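Local coordinates for SCARECROW-LIKE protein 7 (Oryza sativa Japonica Group, PDB 5HYZ) that probably acts as a transcription factor in rice development and abiotic stress resistance, and binds DNA in vitro through the GRAS domain modelled here, at residues F116-G121 with A158-T163; T145-P150 with V181-P186. All coordinates share one frame; numbering follows the deposited sequence.

Contact 1: F116-G121 with A158-T163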
loop_
_atom_site.group_PDB
_atom_site.type_symbol
_atom_site.label_atom_id
_atom_site.label_comp_id
_atom_site.label_asym_id
_atom_site.label_seq_id
_atom_site.Cartn_x
_atom_site.Cartn_y
_atom_site.Cartn_z
ATOM N N PHE A 116 -21.481 9.389 -2.933
ATOM C CA PHE A 116 -21.516 10.834 -2.992
ATOM C C PHE A 116 -20.115 11.355 -2.828
ATOM O O PHE A 116 -19.541 11.376 -1.715
ATOM C CB PHE A 116 -22.431 11.425 -1.905
ATOM C CG PHE A 116 -23.878 11.287 -2.210
ATOM C CD1 PHE A 116 -24.543 12.231 -3.034
ATOM C CD2 PHE A 116 -24.601 10.246 -1.641
ATOM C CE1 PHE A 116 -25.900 12.062 -3.272
ATOM C CE2 PHE A 116 -25.937 10.053 -1.844
ATOM C CZ PHE A 116 -26.609 10.996 -2.697
ATOM N N GLY A 117 -19.495 11.672 -3.956
ATOM C CA GLY A 117 -18.182 12.268 -3.982
ATOM C C GLY A 117 -17.127 11.260 -4.405
ATOM O O GLY A 117 -16.088 11.171 -3.799
ATOM N N ILE A 118 -17.367 10.518 -5.484
ATOM C CA ILE A 118 -16.310 9.630 -5.980
ATOM C C ILE A 118 -15.109 10.404 -6.544
ATOM O O ILE A 118 -15.268 11.432 -7.159
ATOM C CB ILE A 118 -16.857 8.648 -7.050
ATOM C CG1 ILE A 118 -15.791 7.655 -7.523
ATOM C CG2 ILE A 118 -17.371 9.415 -8.303
ATOM C CD1 ILE A 118 -16.427 6.426 -8.194
ATOM N N VAL A 119 -13.888 9.922 -6.292
ATOM C CA VAL A 119 -12.705 10.553 -6.891
ATOM C C VAL A 119 -12.164 9.619 -7.992
ATOM O O VAL A 119 -12.328 9.877 -9.151
ATOM C CB VAL A 119 -11.591 10.855 -5.800
ATOM C CG1 VAL A 119 -10.384 11.501 -6.485
ATOM C CG2 VAL A 119 -12.208 11.792 -4.736
ATOM N N GLN A 120 -11.582 8.500 -7.618
ATOM C CA GLN A 120 -11.050 7.516 -8.559
ATOM C C GLN A 120 -11.746 6.193 -8.163
ATOM O O GLN A 120 -12.590 6.104 -7.278
ATOM C CB GLN A 120 -9.527 7.336 -8.480
ATOM C CG GLN A 120 -8.617 8.450 -9.072
ATOM C CD GLN A 120 -8.948 8.915 -10.511
ATOM O OE1 GLN A 120 -9.694 9.869 -10.699
ATOM N NE2 GLN A 120 -8.339 8.282 -11.508
ATOM N N GLY A 121 -11.417 5.148 -8.836
ATOM C CA GLY A 121 -12.265 4.016 -8.479
ATOM C C GLY A 121 -11.777 3.097 -7.369
ATOM O O GLY A 121 -12.391 2.077 -7.113
ATOM N N ALA A 158 -13.868 13.263 -18.270
ATOM C CA ALA A 158 -12.820 12.358 -18.742
ATOM C C ALA A 158 -12.422 11.416 -17.601
ATOM O O ALA A 158 -12.240 10.202 -17.790
ATOM C CB ALA A 158 -11.586 13.162 -19.247
ATOM N N SER A 159 -12.333 12.006 -16.427
ATOM C CA SER A 159 -11.896 11.218 -15.257
ATOM C C SER A 159 -12.950 10.134 -14.920
ATOM O O SER A 159 -12.618 8.973 -14.715
ATOM C CB SER A 159 -11.663 12.150 -14.046
ATOM O OG SER A 159 -11.212 11.344 -12.952
ATOM N N LEU A 160 -14.235 10.521 -14.923
ATOM C CA LEU A 160 -15.293 9.555 -14.615
ATOM C C LEU A 160 -15.382 8.470 -15.618
ATOM O O LEU A 160 -15.590 7.331 -15.290
ATOM C CB LEU A 160 -16.674 10.272 -14.544
ATOM C CG LEU A 160 -16.895 11.186 -13.357
ATOM C CD1 LEU A 160 -18.198 12.100 -13.586
ATOM C CD2 LEU A 160 -17.012 10.345 -12.066
ATOM N N ALA A 161 -15.319 8.822 -16.905
ATOM C CA ALA A 161 -15.365 7.788 -17.921
ATOM C C ALA A 161 -14.221 6.797 -17.789
ATOM O O ALA A 161 -14.384 5.607 -18.005
ATOM C CB ALA A 161 -15.351 8.456 -19.363
ATOM N N ALA A 162 -13.037 7.310 -17.480
ATOM C CA ALA A 162 -11.912 6.389 -17.339
ATOM C C ALA A 162 -12.102 5.462 -16.120
ATOM O O ALA A 162 -11.738 4.304 -16.170
ATOM C CB ALA A 162 -10.583 7.163 -17.226
ATOM N N THR A 163 -12.605 6.030 -15.031
ATOM C CA THR A 163 -12.916 5.212 -13.828
ATOM C C THR A 163 -13.991 4.154 -14.129
ATOM O O THR A 163 -13.935 3.020 -13.702
ATOM C CB THR A 163 -13.378 6.125 -12.692
ATOM O OG1 THR A 163 -12.296 6.943 -12.270
ATOM C CG2 THR A 163 -13.991 5.349 -11.490
HETATM O O HOH W 1 -13.019 9.576 -11.721
HETATM O O HOH W 2 -9.992 4.979 -11.511
#
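The methyl CG2 of Thr163 sits over one face of the flat peptide that joins Gln120 to Gly121, almost directly above Gly121 N at 3.7 Å. Gly121 N donates to water 2, which lies somewhat out of the peptide plane, 3.0 Å from the nitrogen, and Thr163 OG1 binds that water too. The Thr163 rotamer explains the split: with CG2 anti to the backbone N and OG1 beside it (chi1 -67°), the methyl faces the glycine while the hydroxyl meets the waters. Water 1 sits among three protein oxygens: it donates to Val119 O at 2.7 Å and also binds Ser159 OG and Thr163 OG1, so the helix reaches the loop carbonyl through solvent. The amide of Gln120 ends close to Ser159 OG, but which way round it lies is doubtful. On the apolar side, Ile118 CG2 touches Leu160 CD2 at 3.9 Å, the two branches crossing at a slant. This is where the loop leaving strand 110-118 leads to Gly121, the N-cap of helix 122-132. Helix 157-174 meets this loop through Ser159, Leu160 and Thr163, with Ile118 also reaching Phe180 of strand 177-182 and Leu160 resting on Pro148 and Pro182.

Contact 2: T145-P150 with V181-P186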
loop_
_atom_site.group_PDB
_atom_site.type_symbol
_atom_site.label_atom_id
_atom_site.label_comp_id
_atom_site.label_asym_id
_atom_site.label_seq_id
_atom_site.Cartn_x
_atom_site.Cartn_y
_atom_site.Cartn_z
ATOM N N THR A 145 -23.602 3.938 -8.481
ATOM C CA THR A 145 -24.003 5.256 -8.985
ATOM C C THR A 145 -23.076 6.288 -8.375
ATOM O O THR A 145 -22.998 6.390 -7.149
ATOM C CB THR A 145 -25.487 5.557 -8.603
ATOM O OG1 THR A 145 -26.330 4.572 -9.218
ATOM C CG2 THR A 145 -25.833 6.972 -9.102
ATOM N N GLY A 146 -22.331 7.017 -9.194
ATOM C CA GLY A 146 -21.337 7.903 -8.627
ATOM C C GLY A 146 -21.589 9.380 -8.871
ATOM O O GLY A 146 -21.811 9.789 -10.013
ATOM N N VAL A 147 -21.553 10.172 -7.802
ATOM C CA VAL A 147 -21.592 11.636 -7.870
ATOM C C VAL A 147 -20.153 12.107 -7.733
ATOM O O VAL A 147 -19.465 11.791 -6.718
ATOM C CB VAL A 147 -22.454 12.220 -6.750
ATOM C CG1 VAL A 147 -22.367 13.724 -6.736
ATOM C CG2 VAL A 147 -23.916 11.721 -6.831
ATOM N N PRO A 148 -19.653 12.886 -8.705
ATOM C CA PRO A 148 -18.221 13.195 -8.698
ATOM C C PRO A 148 -17.856 14.121 -7.547
ATOM O O PRO A 148 -18.550 15.073 -7.210
ATOM C CB PRO A 148 -17.976 13.930 -10.036
ATOM C CG PRO A 148 -19.344 14.419 -10.477
ATOM C CD PRO A 148 -20.328 13.358 -9.927
ATOM N N SER A 149 -16.726 13.828 -6.942
ATOM C CA SER A 149 -16.181 14.694 -5.904
ATOM C C SER A 149 -15.779 16.077 -6.435
ATOM O O SER A 149 -15.317 16.185 -7.579
ATOM C CB SER A 149 -14.933 14.014 -5.292
ATOM O OG SER A 149 -14.193 14.975 -4.567
ATOM N N PRO A 150 -15.903 17.132 -5.605
ATOM C CA PRO A 150 -15.393 18.445 -6.003
ATOM C C PRO A 150 -13.905 18.384 -6.356
ATOM O O PRO A 150 -13.435 19.234 -7.128
ATOM C CB PRO A 150 -15.625 19.311 -4.754
ATOM C CG PRO A 150 -16.721 18.660 -4.057
ATOM C CD PRO A 150 -16.619 17.197 -4.321
ATOM N N VAL A 181 -22.720 4.133 -13.275
ATOM C CA VAL A 181 -23.190 5.335 -13.975
ATOM C C VAL A 181 -22.896 6.562 -13.134
ATOM O O VAL A 181 -22.866 6.453 -11.892
ATOM C CB VAL A 181 -24.741 5.179 -14.265
ATOM C CG1 VAL A 181 -25.565 5.283 -13.002
ATOM C CG2 VAL A 181 -25.189 6.255 -15.134
ATOM N N PRO A 182 -22.658 7.714 -13.757
ATOM C CA PRO A 182 -22.482 8.984 -13.032
ATOM C C PRO A 182 -23.744 9.802 -12.915
ATOM O O PRO A 182 -24.664 9.599 -13.707
ATOM C CB PRO A 182 -21.512 9.738 -13.919
ATOM C CG PRO A 182 -22.013 9.376 -15.322
ATOM C CD PRO A 182 -22.382 7.896 -15.216
ATOM N N LEU A 183 -23.783 10.714 -11.950
ATOM C CA LEU A 183 -24.824 11.761 -11.893
ATOM C C LEU A 183 -24.089 13.078 -11.898
ATOM O O LEU A 183 -23.372 13.399 -10.946
ATOM C CB LEU A 183 -25.725 11.598 -10.626
ATOM C CG LEU A 183 -26.564 10.324 -10.570
ATOM C CD1 LEU A 183 -27.308 10.292 -9.257
ATOM C CD2 LEU A 183 -27.630 10.306 -11.746
ATOM N N LEU A 184 -24.238 13.855 -12.987
ATOM C CA LEU A 184 -23.488 15.104 -13.167
ATOM C C LEU A 184 -24.210 16.350 -12.736
ATOM O O LEU A 184 -23.562 17.396 -12.639
ATOM C CB LEU A 184 -23.104 15.275 -14.655
ATOM C CG LEU A 184 -22.387 14.048 -15.237
ATOM C CD1 LEU A 184 -22.188 14.259 -16.782
ATOM C CD2 LEU A 184 -21.054 13.881 -14.580
ATOM N N ARG A 185 -25.525 16.280 -12.539
ATOM C CA ARG A 185 -26.240 17.470 -12.089
ATOM C C ARG A 185 -25.888 17.762 -10.661
ATOM O O ARG A 185 -25.496 16.849 -9.935
ATOM C CB ARG A 185 -27.748 17.327 -12.236
ATOM C CG ARG A 185 -28.150 17.342 -13.755
ATOM C CD ARG A 185 -29.239 16.313 -14.002
ATOM N NE ARG A 185 -30.352 16.664 -13.264
ATOM C CZ ARG A 185 -31.191 15.840 -12.644
ATOM N NH1 ARG A 185 -31.131 14.489 -12.639
ATOM N NH2 ARG A 185 -32.144 16.441 -12.037
ATOM N N PRO A 186 -26.003 19.046 -10.251
ATOM C CA PRO A 186 -25.754 19.391 -8.829
ATOM C C PRO A 186 -26.582 18.583 -7.868
ATOM O O PRO A 186 -27.767 18.350 -8.064
ATOM C CB PRO A 186 -26.185 20.870 -8.715
ATOM C CG PRO A 186 -26.212 21.421 -10.153
ATOM C CD PRO A 186 -26.452 20.208 -11.063
#
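Thr145 lays its methyl CG2 across the end of Leu183, 3.6 Å from CD1 and nearly as close to CG. Its first torsion (chi1 -62°) turns CG2 anti to the backbone N and frees OG1 for a different neighbour: the hydroxyl is hydrogen-bonded to NE2 of His112, a residue of the VHIID motif on strand 110-118. Val181 stands beside Thr145 on the same face of the sheet, the two side chains pointing the same way, and its CG1 comes within 3.9 Å of OG1. Beneath them the backbones pair in parallel. Gly146 N donates to Val181 O at 2.8 Å in a nearly straight bond (166° at the hydrogen), and Gly146 O accepts from Leu183 N at 2.9 Å, with the donor tilted 32° from the carbonyl plane. Gly146 thus grips the residues before and after Pro182, the regular parallel pattern, and Pro182 needs no N-H toward this neighbour. The pairing closes a beta-alpha-beta unit of the Rossmann-like sheet, strand 141-148 being followed by helix 157-174 and then strand 177-182. CA-H...O contacts line the same seam, with Pro182 CA 3.2 Å from Gly146 O. At the next pairing position, Pro148 has no N-H for Leu183 O, and its CD lies 3.2 Å from that oxygen. Val147 CG2 packs more loosely on Leu183 CB, at 4.2 Å. At the end of strand 141-148, the CG corner of the Pro148 ring points toward Leu184 CD2, a loose contact, and both residues touch Leu160 of helix 157-174.

In the fold
The centres of contacts 1 and 2 lie about 8 Å apart, on the same side of the chain's centre. Their segments alternate along the chain: 116-121, 145-150, 158-163, then 181-186. Strands 110-118, 141-148 and 177-182 are successive neighbours in one sheet, and helix 157-174 is the crossover between the last two, so contact 1 sets that helix against the end of the first strand and the loop that follows it, while contact 2 joins the strands it connects. The two also touch: Gly117 N and Ile118 N both approach Val147 O, probably as hydrogen bonds, and Leu160 packs on Leu184. Both contacts lie in the Rossmann-like part of the GRAS domain, where the predicted VHIID and leucine repeat II regions meet.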